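Local coordinates for putative capsular polysaccharide biosynthesis protein (Streptococcus pneumoniae serotype 4, PDB 6EWJ) that probably acts as a pyridoxal-phosphate-dependent sugar aminotransferase in the biosynthesis of pneumococcal teichoic acid, at residues T42-R47 with L273-L278; V59-N62 with A66-E69. All coordinates share one frame; numbering follows the deposited sequence.

Contact 1. Residues T42-R47 with L273-L278; sequences TKELER and LGLVQL
Glu-44 OE1 is gripped twice by Arg-47, one turn further along its helix, while the aliphatic root of Glu-44 meets Leu-275 of the other helix. NH2 of Arg-47 makes the salt bridge to Glu-44 OE1 at 2.8 Å; Glu-44 OE1 offers its anti lone pair and lies tilted 27° out of the guanidinium plane, and NE of Arg-47 adds a weak bond to the same oxygen at 3.2 Å. Beside the apolar interface, Glu-44 CG touches Leu-275 CD2 at 4.0 Å, the two side chains crossing nearly at right angles. Helix 40-53, near the start of the chain, packs here on the long helix 268-299, the segments separated by 225 residues of this DegT/DnrJ/EryC1 family protein, with segment axes 9.6 Å apart and 32° from parallel. Two leucines form the apolar part. The CD2 branch of Leu-275 is laid against the backbone of the facing helix, 3.7 Å from Leu-45 CA. In return Leu-45, its CG anti to the backbone N (chi1 180°), extends both methyls over Gly-274: CD1 comes to 3.7 Å from Gly-274 C, and CD2 to 4.1 Å from Gly-274 CA. Further along, Leu-278 packs on Arg-48, Leu-49 and Tyr-52.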
# COMPACT_ATOMS: atom_id res chain seq x y z
N THR A 42 -1.83 -10.82 12.17
CA THR A 42 -2.75 -9.82 11.60
C THR A 42 -4.23 -10.13 11.92
O THR A 42 -4.95 -9.27 12.36
CB THR A 42 -2.49 -9.56 10.09
OG1 THR A 42 -1.17 -9.03 9.94
CG2 THR A 42 -3.48 -8.57 9.51
N LYS A 43 -4.62 -11.40 11.79
CA LYS A 43 -5.98 -11.84 12.13
C LYS A 43 -6.24 -11.65 13.63
O LYS A 43 -7.28 -11.16 14.02
CB LYS A 43 -6.27 -13.28 11.66
CG LYS A 43 -5.96 -13.55 10.17
CD LYS A 43 -6.34 -12.42 9.22
CE LYS A 43 -6.19 -12.80 7.75
NZ LYS A 43 -6.36 -11.68 6.77
N GLU A 44 -5.26 -11.95 14.47
CA GLU A 44 -5.42 -11.80 15.93
C GLU A 44 -5.51 -10.31 16.26
O GLU A 44 -6.33 -9.94 17.09
CB GLU A 44 -4.26 -12.47 16.69
CG GLU A 44 -4.29 -12.38 18.21
CD GLU A 44 -5.42 -13.14 18.90
OE1 GLU A 44 -6.23 -13.82 18.23
OE2 GLU A 44 -5.54 -13.02 20.13
N LEU A 45 -4.75 -9.46 15.56
CA LEU A 45 -4.83 -8.01 15.82
C LEU A 45 -6.21 -7.44 15.47
O LEU A 45 -6.79 -6.67 16.25
CB LEU A 45 -3.73 -7.21 15.13
CG LEU A 45 -3.79 -5.68 15.38
CD1 LEU A 45 -3.66 -5.28 16.86
CD2 LEU A 45 -2.76 -4.99 14.53
N GLU A 46 -6.75 -7.89 14.35
CA GLU A 46 -8.08 -7.50 13.93
C GLU A 46 -9.11 -7.92 14.99
O GLU A 46 -10.05 -7.18 15.28
CB GLU A 46 -8.43 -8.14 12.60
CG GLU A 46 -7.61 -7.56 11.42
CD GLU A 46 -7.85 -8.27 10.12
OE1 GLU A 46 -8.43 -9.37 10.13
OE2 GLU A 46 -7.46 -7.72 9.04
N ARG A 47 -9.01 -9.17 15.44
CA ARG A 47 -9.93 -9.70 16.48
C ARG A 47 -9.87 -8.84 17.76
O ARG A 47 -10.90 -8.35 18.23
CB ARG A 47 -9.61 -11.18 16.76
CG ARG A 47 -10.02 -12.09 15.59
CD ARG A 47 -10.11 -13.60 15.98
NE ARG A 47 -8.81 -14.20 16.30
CZ ARG A 47 -7.92 -14.65 15.42
NH1 ARG A 47 -8.19 -14.62 14.12
NH2 ARG A 47 -6.75 -15.14 15.83
N LEU A 273 3.85 -5.36 16.21
CA LEU A 273 3.92 -4.09 16.89
C LEU A 273 2.58 -3.73 17.48
O LEU A 273 2.50 -3.33 18.65
CB LEU A 273 4.42 -2.99 15.94
CG LEU A 273 5.84 -3.10 15.38
CD1 LEU A 273 6.04 -1.96 14.35
CD2 LEU A 273 6.87 -3.03 16.45
N GLY A 274 1.53 -3.92 16.69
CA GLY A 274 0.18 -3.61 17.09
C GLY A 274 -0.31 -4.39 18.28
O GLY A 274 -0.93 -3.82 19.16
N LEU A 275 0.01 -5.67 18.35
CA LEU A 275 -0.47 -6.51 19.46
C LEU A 275 0.06 -6.02 20.80
O LEU A 275 -0.66 -6.01 21.82
CB LEU A 275 -0.08 -7.97 19.24
CG LEU A 275 -0.76 -8.71 18.10
CD1 LEU A 275 -0.08 -10.05 17.84
CD2 LEU A 275 -2.24 -8.93 18.36
N VAL A 276 1.35 -5.70 20.81
CA VAL A 276 2.05 -5.23 22.00
C VAL A 276 1.57 -3.81 22.37
O VAL A 276 1.28 -3.53 23.53
CB VAL A 276 3.59 -5.28 21.83
CG1 VAL A 276 4.30 -4.60 22.99
CG2 VAL A 276 4.03 -6.73 21.76
N GLN A 277 1.47 -2.94 21.35
CA GLN A 277 0.94 -1.59 21.54
C GLN A 277 -0.46 -1.64 22.18
O GLN A 277 -0.78 -0.83 23.09
CB GLN A 277 0.89 -0.84 20.21
CG GLN A 277 2.27 -0.45 19.68
CD GLN A 277 2.74 0.92 20.13
OE1 GLN A 277 2.11 1.93 19.82
NE2 GLN A 277 3.84 0.97 20.84
N LEU A 278 -1.27 -2.60 21.72
CA LEU A 278 -2.61 -2.74 22.22
C LEU A 278 -2.61 -3.18 23.71
O LEU A 278 -3.37 -2.64 24.48
CB LEU A 278 -3.47 -3.65 21.33
CG LEU A 278 -4.97 -3.59 21.68
CD1 LEU A 278 -5.58 -2.21 21.47
CD2 LEU A 278 -5.70 -4.64 20.84

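Contact 2. Residues V59-N62 with A66-E69; sequences VCLN and AALE
Leu-61, the last residue of strand 58-61, and Asn-62 just after it meet the first turn of helix 64-74 through Ala-66 and Ala-67. The strand leads up to them in alternation. Val-59 pairs by its backbone with Ala-215 and packs its side chain on helix 225-236, whereas Cys-60 turns its side chain away from helix 64-74, onto helix 40-53. Leu-61 faces the helix. With CG anti to its carbonyl carbon (chi1 -58°), it sends the CD1 branch against the backbone of Ala-67: CD1 lies 3.5 Å from Ala-67 CA and 3.8 Å from Ala-67 N, and the methyl-to-methyl approach to Ala-67 CB is also 3.8 Å. The methyl thus lies against the helix backbone as well as against the Ala-67 methyl. At Asn-62 the strand has ended. Its CG sits between the backbone N and the carbonyl carbon (chi1 72°), which brings OD1 to 3.6 Å from Ala-66 CB, a van der Waals contact; Asn-62 also packs on Asn-62 of the second subunit. Ser-63 OG is hydrogen-bonded to Ala-66 N. This strand-turn-helix unit belongs to the cofactor site: Ala-64 and Thr-65, in the helix's opening turn, bind pyridoxal phosphate in another structure of this protein, though none is bound in this chain; a helix start at the cofactor is consistent with the fold type I aminotransferases.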
# COMPACT_ATOMS: atom_id res chain seq x y z
N VAL A 59 -10.54 -4.71 9.61
CA VAL A 59 -9.66 -5.02 8.46
C VAL A 59 -8.41 -4.19 8.64
O VAL A 59 -8.47 -2.96 8.60
CB VAL A 59 -10.32 -4.68 7.13
CG1 VAL A 59 -9.37 -5.02 5.97
CG2 VAL A 59 -11.63 -5.40 6.99
N CYS A 60 -7.32 -4.86 8.95
CA CYS A 60 -6.06 -4.18 9.23
C CYS A 60 -5.36 -4.03 7.89
O CYS A 60 -5.33 -4.98 7.08
CB CYS A 60 -5.18 -4.97 10.16
SG CYS A 60 -5.57 -4.69 11.88
N LEU A 61 -4.87 -2.81 7.63
CA LEU A 61 -4.28 -2.47 6.34
C LEU A 61 -3.01 -1.65 6.55
O LEU A 61 -2.57 -1.39 7.70
CB LEU A 61 -5.31 -1.67 5.54
CG LEU A 61 -6.69 -2.29 5.25
CD1 LEU A 61 -7.68 -1.25 4.77
CD2 LEU A 61 -6.56 -3.38 4.25
N ASN A 62 -2.39 -1.20 5.46
CA ASN A 62 -1.06 -0.53 5.57
C ASN A 62 -1.04 0.96 5.85
O ASN A 62 0.03 1.52 6.06
CB ASN A 62 -0.15 -0.86 4.36
CG ASN A 62 -0.58 -0.17 3.07
OD1 ASN A 62 -1.44 0.74 3.05
ND2 ASN A 62 -0.01 -0.63 1.95
N ALA A 66 -5.28 4.09 3.00
CA ALA A 66 -5.80 2.87 2.39
C ALA A 66 -7.18 2.48 2.90
O ALA A 66 -8.06 2.10 2.11
CB ALA A 66 -4.83 1.72 2.55
N ALA A 67 -7.38 2.52 4.24
CA ALA A 67 -8.64 2.13 4.83
C ALA A 67 -9.77 3.02 4.39
O ALA A 67 -10.84 2.55 4.00
CB ALA A 67 -8.54 2.13 6.36
N LEU A 68 -9.55 4.35 4.47
CA LEU A 68 -10.59 5.30 4.06
C LEU A 68 -10.91 5.15 2.56
O LEU A 68 -12.08 5.06 2.16
CB LEU A 68 -10.16 6.73 4.37
CG LEU A 68 -11.20 7.84 4.45
CD1 LEU A 68 -12.38 7.52 5.37
CD2 LEU A 68 -10.51 9.15 4.88
N GLU A 69 -9.89 5.06 1.72
CA GLU A 69 -10.15 4.75 0.31
C GLU A 69 -10.98 3.49 0.12
O GLU A 69 -11.91 3.46 -0.73
CB GLU A 69 -8.85 4.67 -0.54
CG GLU A 69 -9.14 4.70 -2.03
CD GLU A 69 -7.93 5.06 -2.92
OE1 GLU A 69 -6.98 5.74 -2.46
OE2 GLU A 69 -7.93 4.69 -4.12

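Contact 2 is nested in the chain loop that contact 1 closes, and helix 40-53 is followed, after a short connection, by strand 58-61; the two centres are about 15 Å apart. Residues 42-47 and 59-62 touch mainly at Cys-60: Glu-46 OE2 accepts a hydrogen bond from Cys-60 N at 2.9 Å, and Leu-45 CD2 packs on Cys-60 SG at 3.9 Å. Thus Leu-45 serves both the helix pair and the strand. Contact 2 adjoins residues that bind the cofactor, the side chain of Ala-67 being about 5 Å from that of Ala-64. In contact 1, Gly-274 lies about 11 Å from the side chain of Lys-205, the predicted cofactor-bearing lysine, which carries no cofactor here.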